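Long-range contacts in nuclear receptor subfamily 1 group I member 3 (Mus musculus, PDB 1XNX), which binds DNA response elements as a heterodimer with RXR and activates transcription, including that driven by cytochrome P450 gene elements, its ligand-binding domain holding androstenol here: residues 23-28 with 85-90; 57-62 with 137-142; 161-166 with 208-213. All blocks are in the same frame, centred on the assembly; numbering follows the deposited sequence.

Contact 1 (23-28 with 85-90)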
loop_
_atom_site.group_PDB
_atom_site.type_symbol
_atom_site.label_atom_id
_atom_site.label_comp_id
_atom_site.label_asym_id
_atom_site.label_seq_id
_atom_site.Cartn_x
_atom_site.Cartn_y
_atom_site.Cartn_z
ATOM N N GLN A 23 -1.175 0.059 25.844
ATOM C CA GLN A 23 -0.630 1.410 25.831
ATOM C C GLN A 23 0.864 1.421 26.154
ATOM O O GLN A 23 1.639 2.114 25.481
ATOM C CB GLN A 23 -1.413 2.297 26.804
ATOM C CG GLN A 23 -2.894 2.396 26.441
ATOM C CD GLN A 23 -3.138 3.012 25.059
ATOM O OE1 GLN A 23 -4.114 2.680 24.384
ATOM N NE2 GLN A 23 -2.260 3.923 24.646
ATOM N N ILE A 24 1.266 0.648 27.165
ATOM C CA ILE A 24 2.672 0.575 27.541
ATOM C C ILE A 24 3.474 0.070 26.338
ATOM O O ILE A 24 4.504 0.648 25.986
ATOM C CB ILE A 24 2.884 -0.368 28.760
ATOM C CG1 ILE A 24 2.424 0.330 30.034
ATOM C CG2 ILE A 24 4.348 -0.761 28.892
ATOM C CD1 ILE A 24 2.563 -0.513 31.283
ATOM N N LEU A 25 2.989 -0.998 25.704
ATOM C CA LEU A 25 3.652 -1.553 24.528
ATOM C C LEU A 25 3.789 -0.467 23.459
ATOM O O LEU A 25 4.902 -0.170 23.001
ATOM C CB LEU A 25 2.858 -2.735 23.966
ATOM C CG LEU A 25 3.046 -4.112 24.617
ATOM C CD1 LEU A 25 2.294 -5.155 23.805
ATOM C CD2 LEU A 25 4.526 -4.473 24.671
ATOM N N LEU A 26 2.660 0.128 23.071
ATOM C CA LEU A 26 2.667 1.198 22.077
ATOM C C LEU A 26 3.688 2.274 22.447
ATOM O O LEU A 26 4.487 2.708 21.611
ATOM C CB LEU A 26 1.282 1.837 21.967
ATOM C CG LEU A 26 0.185 1.037 21.261
ATOM C CD1 LEU A 26 -1.100 1.830 21.280
ATOM C CD2 LEU A 26 0.589 0.739 19.825
ATOM N N GLY A 27 3.660 2.710 23.702
ATOM C CA GLY A 27 4.593 3.732 24.128
ATOM C C GLY A 27 6.020 3.302 23.854
ATOM O O GLY A 27 6.800 4.040 23.241
ATOM N N ALA A 28 6.363 2.098 24.300
ATOM C CA ALA A 28 7.703 1.575 24.112
ATOM C C ALA A 28 8.058 1.564 22.632
ATOM O O ALA A 28 9.114 2.054 22.240
ATOM C CB ALA A 28 7.795 0.171 24.690
ATOM N N LYS A 85 13.399 -3.474 26.886
ATOM C CA LYS A 85 13.807 -2.885 28.158
ATOM C C LYS A 85 12.779 -1.938 28.794
ATOM O O LYS A 85 12.798 -1.739 30.007
ATOM C CB LYS A 85 15.143 -2.150 28.002
ATOM C CG LYS A 85 16.379 -3.054 28.073
ATOM C CD LYS A 85 16.348 -3.877 29.358
ATOM C CE LYS A 85 17.735 -4.289 29.853
ATOM N NZ LYS A 85 17.643 -4.906 31.211
ATOM N N ASP A 86 11.894 -1.361 27.982
ATOM C CA ASP A 86 10.853 -0.450 28.463
ATOM C C ASP A 86 9.591 -1.198 28.889
ATOM O O ASP A 86 8.556 -0.582 29.159
ATOM C CB ASP A 86 10.476 0.566 27.378
ATOM C CG ASP A 86 11.245 1.878 27.499
ATOM O OD1 ASP A 86 12.246 1.913 28.246
ATOM O OD2 ASP A 86 10.854 2.871 26.841
ATOM N N LEU A 87 9.664 -2.524 28.940
ATOM C CA LEU A 87 8.507 -3.314 29.348
ATOM C C LEU A 87 8.753 -3.929 30.720
ATOM O O LEU A 87 9.542 -4.869 30.868
ATOM C CB LEU A 87 8.209 -4.427 28.334
ATOM C CG LEU A 87 8.046 -4.060 26.855
ATOM C CD1 LEU A 87 7.631 -5.305 26.065
ATOM C CD2 LEU A 87 7.016 -2.944 26.705
ATOM N N PRO A 88 8.069 -3.404 31.747
ATOM C CA PRO A 88 8.222 -3.913 33.114
ATOM C C PRO A 88 8.028 -5.428 33.172
ATOM O O PRO A 88 8.691 -6.125 33.932
ATOM C CB PRO A 88 7.147 -3.147 33.885
ATOM C CG PRO A 88 6.095 -2.923 32.847
ATOM C CD PRO A 88 6.915 -2.494 31.659
ATOM N N LEU A 89 7.116 -5.932 32.354
ATOM C CA LEU A 89 6.856 -7.358 32.316
ATOM C C LEU A 89 8.134 -8.107 31.924
ATOM O O LEU A 89 8.468 -9.133 32.515
ATOM C CB LEU A 89 5.747 -7.651 31.310
ATOM C CG LEU A 89 5.118 -9.034 31.414
ATOM C CD1 LEU A 89 4.436 -9.178 32.767
ATOM C CD2 LEU A 89 4.121 -9.218 30.281
ATOM N N PHE A 90 8.847 -7.580 30.929
ATOM C CA PHE A 90 10.091 -8.189 30.451
ATOM C C PHE A 90 11.194 -8.069 31.499
ATOM O O PHE A 90 11.949 -9.017 31.739
ATOM C CB PHE A 90 10.552 -7.515 29.151
ATOM C CG PHE A 90 11.745 -8.178 28.511
ATOM C CD1 PHE A 90 11.675 -9.504 28.089
ATOM C CD2 PHE A 90 12.935 -7.476 28.322
ATOM C CE1 PHE A 90 12.774 -10.124 27.494
ATOM C CE2 PHE A 90 14.044 -8.084 27.728
ATOM C CZ PHE A 90 13.962 -9.415 27.311
#
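In the layered helices of the nuclear receptor ligand-binding domain, Ile-24, Leu-25 and Ala-28 of helix 16-32 meet Asp-86 and Leu-87, which form the turn after helix 62-85, and Pro-88, which opens the short helix 88-91. Leu-87 is the centre of the contact. It holds the N-cap position just before Pro-88, and its isobutyl group reaches over to helix 16-32 with its two methyls doing most of the touching. CD1 of Leu-87 lies 3.5 Å from CD2 of Leu-25, the two side chains crossing at about a right angle. CD2 of Leu-87 is 3.8 Å from CB of Ala-28 and 4.1 Å from CG2 of Ile-24. That Ile-24 methyl stands anti to its own backbone N, a rotation that turns it to the turn; CG2 of Ile-24 also comes 4.2 Å from CD of Pro-88. One helical turn on from Ile-24, the small Ala-28 lets the chains come close: its CA is 5.7 Å from CA of Asp-86, and the CB atoms of the same two residues are 3.8 Å apart. The carboxylate of Asp-86 is held beyond the contact, OD2 taking a salt bridge from Arg-31 and a hydrogen bond from His-32, so that helix 16-32 has a polar grip on the turn as well as an apolar one. Leu-25 also packs on Val-168, Leu-169 and Ala-172 of helix 164-175, and Ala-28 touches Phe-83. Apolar residues of one helix thus close over the turn between two others, as in the three-layered alpha-helical sandwich of nuclear receptor ligand-binding domains.

Contact 2 (57-62 with 137-142)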
loop_
_atom_site.group_PDB
_atom_site.type_symbol
_atom_site.label_atom_id
_atom_site.label_comp_id
_atom_site.label_asym_id
_atom_site.label_seq_id
_atom_site.Cartn_x
_atom_site.Cartn_y
_atom_site.Cartn_z
ATOM N N GLN A 57 19.951 1.212 -13.297
ATOM C CA GLN A 57 21.049 1.828 -12.563
ATOM C C GLN A 57 22.030 0.782 -12.016
ATOM O O GLN A 57 21.628 -0.231 -11.447
ATOM C CB GLN A 57 20.483 2.671 -11.409
ATOM C CG GLN A 57 21.373 3.807 -10.963
ATOM C CD GLN A 57 21.490 4.903 -12.014
ATOM O OE1 GLN A 57 20.486 5.447 -12.478
ATOM N NE2 GLN A 57 22.720 5.234 -12.390
ATOM N N PRO A 58 23.337 1.006 -12.208
ATOM C CA PRO A 58 24.347 0.065 -11.709
ATOM C C PRO A 58 24.634 0.304 -10.214
ATOM O O PRO A 58 24.296 1.361 -9.681
ATOM C CB PRO A 58 25.549 0.360 -12.604
ATOM C CG PRO A 58 25.404 1.825 -12.874
ATOM C CD PRO A 58 23.930 1.971 -13.149
ATOM N N ARG A 59 25.254 -0.665 -9.539
ATOM C CA ARG A 59 25.554 -0.530 -8.112
ATOM C C ARG A 59 27.036 -0.543 -7.755
ATOM O O ARG A 59 27.415 -0.189 -6.639
ATOM C CB ARG A 59 24.867 -1.636 -7.316
ATOM C CG ARG A 59 23.363 -1.639 -7.393
ATOM C CD ARG A 59 22.809 -2.611 -6.378
ATOM N NE ARG A 59 21.360 -2.746 -6.482
ATOM C CZ ARG A 59 20.743 -3.408 -7.450
ATOM N NH1 ARG A 59 21.450 -4.000 -8.400
ATOM N NH2 ARG A 59 19.424 -3.475 -7.466
ATOM N N GLY A 60 27.879 -0.971 -8.681
ATOM C CA GLY A 60 29.300 -0.985 -8.387
ATOM C C GLY A 60 29.721 -1.773 -7.153
ATOM O O GLY A 60 29.185 -2.849 -6.890
ATOM N N PRO A 61 30.685 -1.252 -6.370
ATOM C CA PRO A 61 31.225 -1.866 -5.155
ATOM C C PRO A 61 30.232 -2.372 -4.120
ATOM O O PRO A 61 29.254 -1.704 -3.785
ATOM C CB PRO A 61 32.141 -0.776 -4.597
ATOM C CG PRO A 61 31.531 0.479 -5.103
ATOM C CD PRO A 61 31.227 0.107 -6.523
ATOM N N VAL A 62 30.513 -3.559 -3.600
ATOM C CA VAL A 62 29.667 -4.184 -2.599
ATOM C C VAL A 62 29.940 -3.699 -1.176
ATOM O O VAL A 62 29.009 -3.417 -0.427
ATOM C CB VAL A 62 29.837 -5.708 -2.619
ATOM C CG1 VAL A 62 29.054 -6.326 -1.489
ATOM C CG2 VAL A 62 29.373 -6.261 -3.951
ATOM N N ALA A 137 19.758 -6.465 -1.714
ATOM C CA ALA A 137 20.236 -7.484 -0.787
ATOM C C ALA A 137 20.936 -8.564 -1.610
ATOM O O ALA A 137 21.916 -9.170 -1.156
ATOM C CB ALA A 137 19.062 -8.078 0.010
ATOM N N VAL A 138 20.433 -8.796 -2.822
ATOM C CA VAL A 138 21.038 -9.781 -3.715
ATOM C C VAL A 138 22.486 -9.368 -3.980
ATOM O O VAL A 138 23.408 -10.162 -3.830
ATOM C CB VAL A 138 20.290 -9.856 -5.057
ATOM C CG1 VAL A 138 20.983 -10.836 -5.976
ATOM C CG2 VAL A 138 18.828 -10.265 -4.824
ATOM N N HIS A 139 22.660 -8.107 -4.355
ATOM C CA HIS A 139 23.962 -7.520 -4.645
ATOM C C HIS A 139 24.908 -7.584 -3.444
ATOM O O HIS A 139 26.129 -7.505 -3.615
ATOM C CB HIS A 139 23.774 -6.058 -5.058
ATOM C CG HIS A 139 25.006 -5.423 -5.617
ATOM N ND1 HIS A 139 25.478 -5.701 -6.882
ATOM C CD2 HIS A 139 25.871 -4.530 -5.079
ATOM C CE1 HIS A 139 26.580 -5.005 -7.099
ATOM N NE2 HIS A 139 26.840 -4.288 -6.021
ATOM N N ALA A 140 24.351 -7.708 -2.236
ATOM C CA ALA A 140 25.162 -7.790 -1.013
ATOM C C ALA A 140 25.558 -9.239 -0.693
ATOM O O ALA A 140 26.241 -9.502 0.307
ATOM C CB ALA A 140 24.403 -7.199 0.164
ATOM N N GLY A 141 25.119 -10.181 -1.525
ATOM C CA GLY A 141 25.482 -11.561 -1.285
ATOM C C GLY A 141 24.483 -12.405 -0.514
ATOM O O GLY A 141 24.780 -13.551 -0.153
ATOM N N PHE A 142 23.303 -11.865 -0.238
ATOM C CA PHE A 142 22.305 -12.655 0.463
ATOM C C PHE A 142 21.731 -13.689 -0.521
ATOM O O PHE A 142 21.592 -13.432 -1.721
ATOM C CB PHE A 142 21.212 -11.751 1.034
ATOM C CG PHE A 142 21.648 -10.974 2.254
ATOM C CD1 PHE A 142 22.139 -9.671 2.136
ATOM C CD2 PHE A 142 21.599 -11.560 3.523
ATOM C CE1 PHE A 142 22.575 -8.956 3.261
ATOM C CE2 PHE A 142 22.029 -10.860 4.652
ATOM C CZ PHE A 142 22.521 -9.548 4.519
#
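His-139, in the last turn of helix 134-139, meets Arg-59 with a face of its ring and the carbonyl of Gly-60 with an edge, and touches Val-62 as well. With CG anti to the backbone N (chi1 -169°), the ring extends toward the loop 57-62. NE2 of His-139 donates to O of Gly-60 at 2.9 Å, the acceptor lying in the ring plane but the N-H...O angle bent to 143°. Over one face comes the aliphatic part of Arg-59: CB stands 3.7 Å from the centroid of the His-139 ring in a CH-pi contact, and CD of Arg-59 is 3.6 Å from CG of His-139. Beyond this the arginine runs on past the ring to a salt bridge between its NE and Asp-136. Val-62 approaches obliquely, its CG2 lying 3.5 Å from O of His-139 and 3.8 Å from NE2 of the same residue, while CG1 lies 4.2 Å from CA of Ala-140. Ala-140 in turn packs on Phe-69, which lines the androstenol pocket, and Ala-137 itself touches the steroid. The donated NE2-H helps to set the rotation of the ring, together with the Arg-59 chain over its face, and the guanidinium nearby probably disfavours a second proton on ND1, an effect that Asp-136 would partly offset.

Contact 3 (161-166 with 208-213)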
loop_
_atom_site.group_PDB
_atom_site.type_symbol
_atom_site.label_atom_id
_atom_site.label_comp_id
_atom_site.label_asym_id
_atom_site.label_seq_id
_atom_site.Cartn_x
_atom_site.Cartn_y
_atom_site.Cartn_z
ATOM N N HIS A 161 -3.346 -5.537 6.236
ATOM C CA HIS A 161 -3.706 -4.183 6.628
ATOM C C HIS A 161 -3.635 -3.884 8.120
ATOM O O HIS A 161 -4.561 -3.296 8.669
ATOM C CB HIS A 161 -5.116 -3.857 6.132
ATOM C CG HIS A 161 -5.213 -3.701 4.648
ATOM N ND1 HIS A 161 -4.139 -3.328 3.869
ATOM C CD2 HIS A 161 -6.268 -3.809 3.806
ATOM C CE1 HIS A 161 -4.528 -3.208 2.612
ATOM N NE2 HIS A 161 -5.816 -3.495 2.547
ATOM N N LEU A 162 -2.535 -4.257 8.771
ATOM C CA LEU A 162 -2.382 -4.023 10.208
ATOM C C LEU A 162 -2.075 -2.577 10.563
ATOM O O LEU A 162 -1.837 -1.753 9.694
ATOM C CB LEU A 162 -1.257 -4.894 10.779
ATOM C CG LEU A 162 -1.374 -6.421 10.792
ATOM C CD1 LEU A 162 -0.266 -6.961 11.688
ATOM C CD2 LEU A 162 -2.737 -6.862 11.316
ATOM N N GLN A 163 -2.076 -2.287 11.858
ATOM C CA GLN A 163 -1.753 -0.955 12.381
ATOM C C GLN A 163 -0.945 -1.076 13.685
ATOM O O GLN A 163 -1.039 -2.085 14.399
ATOM C CB GLN A 163 -3.023 -0.148 12.638
ATOM C CG GLN A 163 -3.750 0.232 11.374
ATOM C CD GLN A 163 -4.791 1.311 11.603
ATOM O OE1 GLN A 163 -5.504 1.699 10.679
ATOM N NE2 GLN A 163 -4.880 1.806 12.838
ATOM N N GLU A 164 -0.154 -0.048 13.981
ATOM C CA GLU A 164 0.692 0.000 15.179
ATOM C C GLU A 164 0.300 -1.008 16.274
ATOM O O GLU A 164 1.103 -1.865 16.651
ATOM C CB GLU A 164 0.672 1.416 15.762
ATOM C CG GLU A 164 0.853 2.525 14.740
ATOM C CD GLU A 164 2.311 2.779 14.421
ATOM O OE1 GLU A 164 2.595 3.613 13.532
ATOM O OE2 GLU A 164 3.175 2.148 15.068
ATOM N N PRO A 165 -0.939 -0.913 16.801
ATOM C CA PRO A 165 -1.391 -1.836 17.850
ATOM C C PRO A 165 -1.181 -3.309 17.497
ATOM O O PRO A 165 -0.542 -4.051 18.250
ATOM C CB PRO A 165 -2.865 -1.482 18.003
ATOM C CG PRO A 165 -2.860 -0.014 17.744
ATOM C CD PRO A 165 -1.980 0.091 16.520
ATOM N N GLU A 166 -1.710 -3.736 16.354
ATOM C CA GLU A 166 -1.544 -5.123 15.959
ATOM C C GLU A 166 -0.057 -5.463 15.823
ATOM O O GLU A 166 0.369 -6.541 16.228
ATOM C CB GLU A 166 -2.281 -5.403 14.647
ATOM C CG GLU A 166 -3.787 -5.147 14.712
ATOM C CD GLU A 166 -4.138 -3.683 14.505
ATOM O OE1 GLU A 166 -3.991 -3.194 13.362
ATOM O OE2 GLU A 166 -4.551 -3.017 15.480
ATOM N N GLN A 208 -13.452 -5.308 15.130
ATOM C CA GLN A 208 -14.173 -6.061 14.111
ATOM C C GLN A 208 -14.317 -5.279 12.805
ATOM O O GLN A 208 -14.009 -5.798 11.727
ATOM C CB GLN A 208 -15.571 -6.433 14.635
ATOM C CG GLN A 208 -16.416 -7.274 13.684
ATOM C CD GLN A 208 -17.814 -7.561 14.219
ATOM O OE1 GLN A 208 -17.977 -8.032 15.348
ATOM N NE2 GLN A 208 -18.830 -7.283 13.404
ATOM N N SER A 209 -14.777 -4.032 12.904
ATOM C CA SER A 209 -14.994 -3.184 11.732
ATOM C C SER A 209 -13.775 -2.809 10.916
ATOM O O SER A 209 -13.857 -2.718 9.691
ATOM C CB SER A 209 -15.725 -1.907 12.131
ATOM O OG SER A 209 -17.104 -2.165 12.320
ATOM N N ARG A 210 -12.646 -2.586 11.574
ATOM C CA ARG A 210 -11.440 -2.208 10.848
ATOM C C ARG A 210 -10.760 -3.410 10.181
ATOM O O ARG A 210 -10.563 -3.421 8.969
ATOM C CB ARG A 210 -10.465 -1.499 11.793
ATOM C CG ARG A 210 -9.250 -0.900 11.119
ATOM C CD ARG A 210 -8.580 0.155 12.008
ATOM N NE ARG A 210 -8.112 -0.348 13.306
ATOM C CZ ARG A 210 -7.089 -1.185 13.481
ATOM N NH1 ARG A 210 -6.400 -1.644 12.445
ATOM N NH2 ARG A 210 -6.728 -1.540 14.704
ATOM N N LEU A 211 -10.423 -4.419 10.980
ATOM C CA LEU A 211 -9.748 -5.622 10.506
ATOM C C LEU A 211 -10.749 -6.606 9.930
ATOM O O LEU A 211 -11.465 -7.257 10.685
ATOM C CB LEU A 211 -8.996 -6.263 11.670
ATOM C CG LEU A 211 -8.023 -5.319 12.378
ATOM C CD1 LEU A 211 -7.622 -5.892 13.728
ATOM C CD2 LEU A 211 -6.809 -5.082 11.485
ATOM N N GLN A 212 -10.772 -6.747 8.603
ATOM C CA GLN A 212 -11.739 -7.627 7.947
ATOM C C GLN A 212 -11.243 -8.881 7.242
ATOM O O GLN A 212 -11.915 -9.402 6.357
ATOM C CB GLN A 212 -12.566 -6.822 6.952
ATOM C CG GLN A 212 -13.360 -5.698 7.567
ATOM C CD GLN A 212 -14.775 -5.653 7.040
ATOM O OE1 GLN A 212 -15.001 -5.653 5.828
ATOM N NE2 GLN A 212 -15.740 -5.611 7.949
ATOM N N SER A 213 -10.071 -9.370 7.606
ATOM C CA SER A 213 -9.570 -10.579 6.972
ATOM C C SER A 213 -10.051 -11.728 7.846
ATOM O O SER A 213 -10.091 -11.598 9.072
ATOM C CB SER A 213 -8.037 -10.577 6.926
ATOM O OG SER A 213 -7.531 -9.385 6.346
#
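Glu-166 and Arg-210 are paired by a salt bridge that appears two-pronged. NH1 of Arg-210 gives a nearly straight bond (163°) to OE1 of Glu-166 at 3.0 Å; the oxygen lies close to the guanidinium plane, although the nitrogen stands well above the plane of the carboxylate. NH2 of Arg-210 points to OE2 of Glu-166, but the position of that oxygen is doubtful and the length of this second bond carries little weight. OE1 has another donor in the backbone N of Gln-163, a weak bond, so that the buried carboxylate is held from its own segment too. A bend at chi3 of Arg-210 (60°) turns the guanidinium beneath the Gln-163 amide, which stacks over one face with the planes 17° apart; NE2 of Gln-163 sits 3.7 Å above the guanidinium plane. Leu-211 supplies the apolar side, its CD1 4.0 Å from CG of Glu-166 and its CD2 4.0 Å from O of His-161. OE1 of Gln-212 accepts a hydrogen bond from N of Arg-214 of the second subunit, and NE2 of His-161 makes a weak one to O of Gly-159 of that subunit. The contact ties the first turn of helix 164-175 to the connection between helices 186-206 and 216-233, Glu-166 touching His-203 of the former helix and Leu-211 packing on Ile-204 and on Leu-216 of the latter.

Contacts 1 and 2 lie on opposite sides of the chain's centre, their centres about 37 Å apart, and contact 3 is nearer the first, at about 21 Å. Contacts 1 and 3 are partly buried and share a boundary, where CD2 of Leu-26 packs 3.8 Å from N of Pro-165; helices 16-32 and 164-175 meet there. Contact 2 is a surface contact beside the steroid-binding end of the domain. Chemistry follows place: contact 1 is carried by apolar side chains, chiefly leucine and isoleucine methyls, contact 2 by one histidine, hydrogen-bonded to a loop carbonyl and covered on one face by an arginine chain, and contact 3 by a salt bridge close to the second subunit.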